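Local coordinates for protein lipolytic enzyme, G-D-S-L family (Bacteroides thetaiotaomicron, PDB 7BR2) that metabolises the drug diltiazem in a gut bacterium, probably working as a serine esterase of the SGNH (GDSL) hydrolase family, at residues I29-R34 and G57-D62; R364-Y369 and A422-M427; Y369-F374 and M402-R407. All blocks are in the same frame, centred on the assembly; numbering follows the deposited sequence.

Interaction 1. Residues I29-R34 and G57-D62; sequences ITDGGR and GGIGGD
In this SGNH hydrolase fold, the short helix 28-32, which begins at the probable nucleophile Ser28, is joined through Thr30 and Asp31 to Gly58 and Gly60, where strand 53-58 runs out into its loop. In relatives this loop carries the glycine of the oxyanion hole. The two backbones come very close at Gly58, whose CA lies 3.8 Å from Asp31 CA; a beta carbon on Gly58 would fall 2.2 Å from Asp31 N, so glycine is what permits the approach. Thr30 CG2 lies alongside the strand end, 3.5 Å from Gly58 N, while its hydroxyl bonds to Tyr35. Asp31 CB covers the next peptide, 3.3 Å from Gly58 C. With CG anti to the backbone N (chi1 -176°), the Asp31 carboxylate reaches along the loop. OD2 takes the Gly60 amide on its anti lone pair, from Gly60 N at 2.7 Å with a moderately bent N-H angle of 144°. That amide belongs to the type II turn from Ile59 to Asp62, in which Gly61 adopts the positive phi (91°) that favours glycine. The other oxygen, OD1, forms a salt bridge with Arg364, and Gly58 O receives Arg367 NE. Held at both oxygens, the buried carboxylate has little freedom to rotate and is likely to remain ionised, its charge offset by arginine on one side and its second oxygen fixing the turn.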
# COMPACT_ATOMS: atom_id res chain seq x y z
N ILE A 29 -0.75 1.87 -12.07
CA ILE A 29 -0.01 1.43 -10.89
C ILE A 29 -0.93 1.47 -9.66
O ILE A 29 -0.96 0.52 -8.86
CB ILE A 29 1.25 2.30 -10.71
CG1 ILE A 29 2.17 2.07 -11.91
CG2 ILE A 29 1.92 1.98 -9.38
CD1 ILE A 29 3.16 3.19 -12.17
N THR A 30 -1.74 2.53 -9.55
CA THR A 30 -2.75 2.62 -8.51
C THR A 30 -3.93 1.68 -8.78
O THR A 30 -4.36 0.94 -7.90
CB THR A 30 -3.25 4.06 -8.43
OG1 THR A 30 -2.15 4.92 -8.12
CG2 THR A 30 -4.36 4.21 -7.40
N ASP A 31 -4.45 1.72 -10.01
CA ASP A 31 -5.65 0.97 -10.37
C ASP A 31 -5.48 -0.52 -10.07
O ASP A 31 -6.25 -1.11 -9.31
CB ASP A 31 -5.96 1.22 -11.85
CG ASP A 31 -7.24 0.54 -12.32
OD1 ASP A 31 -7.94 -0.09 -11.52
OD2 ASP A 31 -7.57 0.72 -13.52
N GLY A 32 -4.45 -1.13 -10.65
CA GLY A 32 -4.25 -2.55 -10.49
C GLY A 32 -3.33 -2.95 -9.36
O GLY A 32 -3.08 -4.15 -9.19
N GLY A 33 -2.80 -2.00 -8.59
CA GLY A 33 -1.84 -2.31 -7.55
C GLY A 33 -2.41 -2.30 -6.14
O GLY A 33 -3.56 -1.94 -5.90
N ARG A 34 -1.55 -2.67 -5.18
CA ARG A 34 -1.99 -2.90 -3.81
C ARG A 34 -1.36 -1.99 -2.77
O ARG A 34 -1.65 -2.14 -1.58
CB ARG A 34 -1.73 -4.36 -3.42
CG ARG A 34 -2.73 -5.38 -3.99
CD ARG A 34 -2.30 -6.77 -3.59
NE ARG A 34 -3.18 -7.84 -4.06
CZ ARG A 34 -3.19 -8.35 -5.29
NH1 ARG A 34 -2.39 -7.87 -6.24
NH2 ARG A 34 -4.02 -9.34 -5.59
N GLY A 57 -8.37 5.14 -6.38
CA GLY A 57 -8.88 6.02 -7.42
C GLY A 57 -7.97 5.99 -8.63
O GLY A 57 -7.67 7.03 -9.24
N GLY A 58 -7.46 4.81 -8.95
CA GLY A 58 -6.64 4.61 -10.12
C GLY A 58 -7.50 4.10 -11.27
O GLY A 58 -8.45 3.36 -11.04
N ILE A 59 -7.15 4.52 -12.48
CA ILE A 59 -7.67 3.94 -13.72
C ILE A 59 -6.50 3.73 -14.67
O ILE A 59 -5.75 4.67 -14.94
CB ILE A 59 -8.75 4.83 -14.36
CG1 ILE A 59 -9.96 4.97 -13.44
CG2 ILE A 59 -9.16 4.28 -15.71
CD1 ILE A 59 -11.15 5.61 -14.09
N GLY A 60 -6.33 2.51 -15.16
CA GLY A 60 -5.21 2.23 -16.04
C GLY A 60 -5.25 3.09 -17.30
O GLY A 60 -6.31 3.29 -17.91
N GLY A 61 -4.07 3.57 -17.70
CA GLY A 61 -3.93 4.38 -18.88
C GLY A 61 -4.05 5.88 -18.67
O GLY A 61 -3.79 6.63 -19.61
N ASP A 62 -4.46 6.33 -17.48
CA ASP A 62 -4.74 7.75 -17.28
C ASP A 62 -3.49 8.62 -17.36
O ASP A 62 -2.42 8.26 -16.88
CB ASP A 62 -5.42 8.00 -15.92
CG ASP A 62 -6.93 7.79 -15.95
OD1 ASP A 62 -7.44 7.18 -16.92
OD2 ASP A 62 -7.62 8.29 -15.03

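Interaction 2. Residues R364-Y369 and A422-M427; sequences RTFREY and AREQEM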
# COMPACT_ATOMS: atom_id res chain seq x y z
N ARG A 364 -11.62 -3.54 -6.97
CA ARG A 364 -11.13 -3.54 -8.35
C ARG A 364 -12.27 -3.68 -9.34
O ARG A 364 -12.23 -3.09 -10.44
CB ARG A 364 -10.11 -4.66 -8.58
CG ARG A 364 -8.69 -4.33 -8.08
CD ARG A 364 -7.66 -4.32 -9.22
NE ARG A 364 -7.97 -3.35 -10.25
CZ ARG A 364 -8.54 -3.65 -11.42
NH1 ARG A 364 -8.79 -2.69 -12.30
NH2 ARG A 364 -8.88 -4.90 -11.69
N THR A 365 -13.29 -4.47 -9.00
CA THR A 365 -14.42 -4.54 -9.95
C THR A 365 -15.07 -3.17 -10.09
O THR A 365 -15.45 -2.76 -11.21
CB THR A 365 -15.46 -5.59 -9.54
OG1 THR A 365 -16.26 -5.12 -8.44
CG2 THR A 365 -14.79 -6.90 -9.18
N PHE A 366 -15.13 -2.41 -8.99
CA PHE A 366 -15.63 -1.03 -9.13
C PHE A 366 -14.71 -0.18 -10.01
O PHE A 366 -15.19 0.71 -10.73
CB PHE A 366 -15.81 -0.38 -7.76
CG PHE A 366 -17.10 -0.77 -7.06
CD1 PHE A 366 -17.19 -1.95 -6.34
CD2 PHE A 366 -18.21 0.07 -7.12
CE1 PHE A 366 -18.37 -2.31 -5.69
CE2 PHE A 366 -19.40 -0.29 -6.48
CZ PHE A 366 -19.48 -1.49 -5.76
N ARG A 367 -13.40 -0.45 -9.99
CA ARG A 367 -12.47 0.31 -10.83
C ARG A 367 -12.67 -0.03 -12.31
O ARG A 367 -12.52 0.85 -13.19
CB ARG A 367 -11.02 0.03 -10.43
CG ARG A 367 -10.60 0.47 -9.03
CD ARG A 367 -11.28 1.73 -8.61
NE ARG A 367 -10.77 2.89 -9.32
CZ ARG A 367 -11.43 4.02 -9.48
NH1 ARG A 367 -10.88 5.03 -10.15
NH2 ARG A 367 -12.65 4.14 -8.97
N GLU A 368 -12.96 -1.29 -12.62
CA GLU A 368 -13.30 -1.66 -14.00
C GLU A 368 -14.56 -0.94 -14.46
O GLU A 368 -14.65 -0.44 -15.60
CB GLU A 368 -13.47 -3.18 -14.11
CG GLU A 368 -12.22 -4.01 -13.79
CD GLU A 368 -11.21 -4.01 -14.92
OE1 GLU A 368 -11.61 -3.77 -16.08
OE2 GLU A 368 -10.01 -4.22 -14.67
N TYR A 369 -15.55 -0.85 -13.57
CA TYR A 369 -16.75 -0.10 -13.94
C TYR A 369 -16.40 1.36 -14.21
O TYR A 369 -16.87 1.95 -15.19
CB TYR A 369 -17.81 -0.25 -12.84
CG TYR A 369 -18.90 0.79 -12.87
CD1 TYR A 369 -19.99 0.68 -13.74
CD2 TYR A 369 -18.87 1.88 -11.99
CE1 TYR A 369 -21.00 1.64 -13.76
CE2 TYR A 369 -19.87 2.84 -12.00
CZ TYR A 369 -20.94 2.72 -12.88
OH TYR A 369 -21.94 3.67 -12.87
N ALA A 422 -25.27 -3.52 -3.61
CA ALA A 422 -25.01 -4.79 -2.94
C ALA A 422 -23.51 -5.08 -2.81
O ALA A 422 -23.06 -5.59 -1.78
CB ALA A 422 -25.71 -5.92 -3.68
N ARG A 423 -22.73 -4.78 -3.85
CA ARG A 423 -21.30 -5.09 -3.84
C ARG A 423 -20.55 -4.16 -2.90
O ARG A 423 -19.60 -4.58 -2.23
CB ARG A 423 -20.74 -4.99 -5.26
CG ARG A 423 -21.41 -5.93 -6.25
CD ARG A 423 -21.09 -7.40 -5.98
NE ARG A 423 -19.92 -7.81 -6.76
CZ ARG A 423 -19.25 -8.95 -6.62
NH1 ARG A 423 -19.60 -9.84 -5.70
NH2 ARG A 423 -18.23 -9.20 -7.42
N GLU A 424 -20.99 -2.90 -2.82
CA GLU A 424 -20.49 -1.99 -1.79
C GLU A 424 -20.83 -2.52 -0.40
O GLU A 424 -20.01 -2.43 0.53
CB GLU A 424 -21.12 -0.61 -1.97
CG GLU A 424 -20.21 0.44 -2.56
CD GLU A 424 -20.99 1.67 -2.97
OE1 GLU A 424 -20.76 2.18 -4.09
OE2 GLU A 424 -21.87 2.09 -2.18
N GLN A 425 -22.03 -3.06 -0.24
CA GLN A 425 -22.41 -3.64 1.03
C GLN A 425 -21.50 -4.81 1.37
O GLN A 425 -21.19 -5.04 2.54
CB GLN A 425 -23.86 -4.09 0.96
CG GLN A 425 -24.50 -4.33 2.29
CD GLN A 425 -26.00 -4.54 2.16
OE1 GLN A 425 -26.57 -4.32 1.08
NE2 GLN A 425 -26.64 -4.95 3.25
N GLU A 426 -21.09 -5.56 0.36
CA GLU A 426 -20.14 -6.65 0.57
C GLU A 426 -18.78 -6.13 1.06
O GLU A 426 -18.17 -6.68 1.99
CB GLU A 426 -19.98 -7.43 -0.74
CG GLU A 426 -21.05 -8.46 -0.98
CD GLU A 426 -20.73 -9.30 -2.20
OE1 GLU A 426 -21.27 -9.07 -3.31
OE2 GLU A 426 -19.93 -10.24 -2.04
N MET A 427 -18.27 -5.09 0.40
CA MET A 427 -17.04 -4.49 0.88
C MET A 427 -17.19 -4.06 2.34
O MET A 427 -16.28 -4.25 3.15
CB MET A 427 -16.64 -3.32 -0.01
CG MET A 427 -16.15 -3.77 -1.37
SD MET A 427 -15.33 -2.45 -2.29
CE MET A 427 -16.57 -1.17 -2.37
O HOH W 1 -18.56 -6.33 -8.63
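Phe366 reaches across to helix 417-437 at Arg423, Glu424 and Met427, and it supplies most of what is close in this contact. The two segments run nearly antiparallel, at 147° between their directions, with axes 11.4 Å apart. That is a wide spacing for helices, and the aromatic ring spans it. Its CG lies anti to the carbonyl carbon (chi1 -81°), which sends the ring outward toward the opposing helix. There the ring's far end meets backbone as much as side chain: CZ of Phe366 approaches N of Glu424 edge-on at 3.6 Å, and CE1 of Phe366 lies 3.6 Å from CB of Arg423. The Glu424 side chain runs at about a right angle to that of Phe366 and brings OE1 beside CE2. From the opposite direction comes Met427, whose bent end places CE 3.9 Å from Phe366 CE1. Its SD stands 5.2 Å from the ring centroid and 45° off the normal, an oblique Met-aromatic contact. Met414 and Arg420 also touch the ring.

At the preceding residue, Thr365, the fit is looser. On this more open side of a surface contact water takes the place of a direct bond, donating to Thr365 OG1 at 2.6 Å and accepting from Arg423 NE at 2.7 Å. OG1 also bonds to Leu362 O within its own helix. Arg423 bends at chi2 and chi3, and its NH1 makes a salt bridge to Glu426 OE1 at 3.0 Å. The chemistry is thus divided: no direct hydrogen bond or salt bridge crosses between the segments, the charge of Arg423 is probably balanced within its own helix, and what joins the segments directly is mainly the packing of Phe366 against Arg423, Glu424 and Met427.

Interaction 3. Residues Y369-F374 and M402-R407; sequences YAWCQF and MWLKGR
Trp371 and Trp403 meet as a T-shaped pair, the five-membered edge of Trp403 directed at the six-membered face of Trp371. The planes stand at 79° and the two ring centroids are 4.3 Å apart. The touching atom is Trp403 CD1, which sits over the face offset toward the rim, 3.3 Å from Trp371 CZ2. Both side chains leave their helices with CG anti to the backbone N (chi1 -178° in Trp371, -162° in Trp403), and this stretches each indole out toward the other. Trp403 is exposed and poorly ordered, so its exact placement is less certain than that of Trp371.

At the rim of the Trp371 ring, near its plane, Leu404 CD1 approaches CZ3 at 3.8 Å. Arg407 works differently. Its chain turns at chi2 and folds back, laying the guanidinium over the Trp403 face with CZ 3.4 Å above the centre of that ring, while NE forms a salt bridge with Glu368. Its near end serves the opposing helix, Arg407 CB lying 3.7 Å from Cys372 SG. An alanine in place of Trp371 is likely to leave the Trp403 edge and the Leu404 methyl without their aromatic partner, opening a gap between the helices and letting Trp403 turn more freely.

The contact thus ties the late part of helix 344-377 to short helix 402-406. Tyr411 of helix 408-414 covers Cys372, Met394 of helix 388-397 packs on Leu404, and Ile59, just beyond strand 53-58, touches Trp371.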
# COMPACT_ATOMS: atom_id res chain seq x y z
N TYR A 369 -15.55 -0.85 -13.57
CA TYR A 369 -16.75 -0.10 -13.94
C TYR A 369 -16.40 1.36 -14.21
O TYR A 369 -16.87 1.95 -15.19
CB TYR A 369 -17.81 -0.25 -12.84
CG TYR A 369 -18.90 0.79 -12.87
CD1 TYR A 369 -19.99 0.68 -13.74
CD2 TYR A 369 -18.87 1.88 -11.99
CE1 TYR A 369 -21.00 1.64 -13.76
CE2 TYR A 369 -19.87 2.84 -12.00
CZ TYR A 369 -20.94 2.72 -12.88
OH TYR A 369 -21.94 3.67 -12.87
N ALA A 370 -15.54 1.95 -13.37
CA ALA A 370 -15.12 3.33 -13.58
C ALA A 370 -14.41 3.52 -14.92
O ALA A 370 -14.57 4.56 -15.57
CB ALA A 370 -14.22 3.80 -12.43
N TRP A 371 -13.59 2.55 -15.34
CA TRP A 371 -13.02 2.66 -16.68
C TRP A 371 -14.14 2.68 -17.72
O TRP A 371 -14.11 3.49 -18.65
CB TRP A 371 -12.04 1.54 -17.01
CG TRP A 371 -11.50 1.81 -18.41
CD1 TRP A 371 -10.40 2.56 -18.73
CD2 TRP A 371 -12.08 1.40 -19.66
NE1 TRP A 371 -10.25 2.62 -20.09
CE2 TRP A 371 -11.27 1.92 -20.69
CE3 TRP A 371 -13.21 0.64 -20.01
CZ2 TRP A 371 -11.54 1.71 -22.04
CZ3 TRP A 371 -13.48 0.44 -21.36
CH2 TRP A 371 -12.65 0.97 -22.35
N CYS A 372 -15.12 1.80 -17.59
CA CYS A 372 -16.22 1.84 -18.56
C CYS A 372 -16.82 3.24 -18.61
O CYS A 372 -17.07 3.79 -19.70
CB CYS A 372 -17.28 0.79 -18.22
SG CYS A 372 -16.68 -0.89 -18.57
N GLN A 373 -16.96 3.87 -17.45
CA GLN A 373 -17.67 5.14 -17.42
C GLN A 373 -16.83 6.27 -18.00
O GLN A 373 -17.30 7.03 -18.85
CB GLN A 373 -18.12 5.47 -15.99
CG GLN A 373 -19.36 4.68 -15.55
CD GLN A 373 -20.60 4.93 -16.41
OE1 GLN A 373 -20.62 5.84 -17.24
NE2 GLN A 373 -21.66 4.14 -16.20
N PHE A 374 -15.58 6.44 -17.53
CA PHE A 374 -14.79 7.59 -17.95
C PHE A 374 -13.90 7.31 -19.16
O PHE A 374 -13.60 8.23 -19.93
CB PHE A 374 -13.96 8.09 -16.77
CG PHE A 374 -14.80 8.55 -15.62
CD1 PHE A 374 -15.36 9.81 -15.62
CD2 PHE A 374 -15.06 7.70 -14.56
CE1 PHE A 374 -16.16 10.22 -14.55
CE2 PHE A 374 -15.85 8.09 -13.49
CZ PHE A 374 -16.40 9.35 -13.49
N MET A 402 -11.23 -3.54 -28.20
CA MET A 402 -10.93 -4.78 -27.49
C MET A 402 -11.17 -4.63 -26.00
O MET A 402 -11.82 -5.48 -25.38
CB MET A 402 -9.46 -5.17 -27.73
CG MET A 402 -9.16 -6.66 -27.79
SD MET A 402 -10.19 -7.55 -28.96
CE MET A 402 -9.10 -7.58 -30.38
N TRP A 403 -10.73 -3.51 -25.43
CA TRP A 403 -10.82 -3.34 -23.99
C TRP A 403 -12.26 -3.23 -23.54
O TRP A 403 -12.65 -3.81 -22.52
CB TRP A 403 -10.01 -2.10 -23.59
CG TRP A 403 -9.66 -2.01 -22.14
CD1 TRP A 403 -10.20 -1.18 -21.21
CD2 TRP A 403 -8.67 -2.78 -21.47
NE1 TRP A 403 -9.61 -1.38 -19.99
CE2 TRP A 403 -8.66 -2.37 -20.13
CE3 TRP A 403 -7.78 -3.78 -21.87
CZ2 TRP A 403 -7.80 -2.92 -19.18
CZ3 TRP A 403 -6.94 -4.33 -20.93
CH2 TRP A 403 -6.95 -3.90 -19.61
N LEU A 404 -13.09 -2.52 -24.31
CA LEU A 404 -14.50 -2.41 -23.96
C LEU A 404 -15.21 -3.75 -24.09
O LEU A 404 -16.01 -4.11 -23.23
CB LEU A 404 -15.19 -1.35 -24.83
CG LEU A 404 -16.65 -0.99 -24.50
CD1 LEU A 404 -16.75 -0.21 -23.20
CD2 LEU A 404 -17.29 -0.24 -25.64
N LYS A 405 -14.86 -4.53 -25.12
CA LYS A 405 -15.47 -5.85 -25.26
C LYS A 405 -15.09 -6.75 -24.10
O LYS A 405 -15.90 -7.57 -23.65
CB LYS A 405 -15.05 -6.52 -26.57
CG LYS A 405 -15.83 -7.80 -26.87
CD LYS A 405 -15.38 -8.49 -28.15
CE LYS A 405 -16.50 -9.36 -28.68
NZ LYS A 405 -16.09 -10.19 -29.83
N GLY A 406 -13.86 -6.63 -23.61
CA GLY A 406 -13.48 -7.42 -22.45
C GLY A 406 -14.25 -7.09 -21.19
O GLY A 406 -14.38 -7.94 -20.31
N ARG A 407 -14.80 -5.89 -21.10
CA ARG A 407 -15.54 -5.47 -19.92
C ARG A 407 -17.05 -5.45 -20.11
O ARG A 407 -17.75 -4.98 -19.20
CB ARG A 407 -15.04 -4.11 -19.42
CG ARG A 407 -13.69 -4.20 -18.74
CD ARG A 407 -12.56 -3.56 -19.48
NE ARG A 407 -11.31 -3.95 -18.84
CZ ARG A 407 -10.64 -5.06 -19.14
NH1 ARG A 407 -11.10 -5.88 -20.06
NH2 ARG A 407 -9.52 -5.36 -18.51

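Overall arrangement
The three contacts have centres about 14 to 15 Å from one another, and helix 344-377 links them. Interaction 1 comes first along the chain, at the edge of the parallel sheet; interaction 3 then falls within the chain span bounded by the two segments of interaction 2. Helix 344-377 contributes to both later contacts, whose segments overlap at Tyr369, and Glu368 meets Arg407 across them in a salt bridge. The same helix reaches interaction 1 through Arg364, Arg367 and Trp371. Helix 344-377 therefore lies between the hydrolase core and helix 417-437, its polar bonds and Ile59 packing connecting it to the loop beside the probable active site.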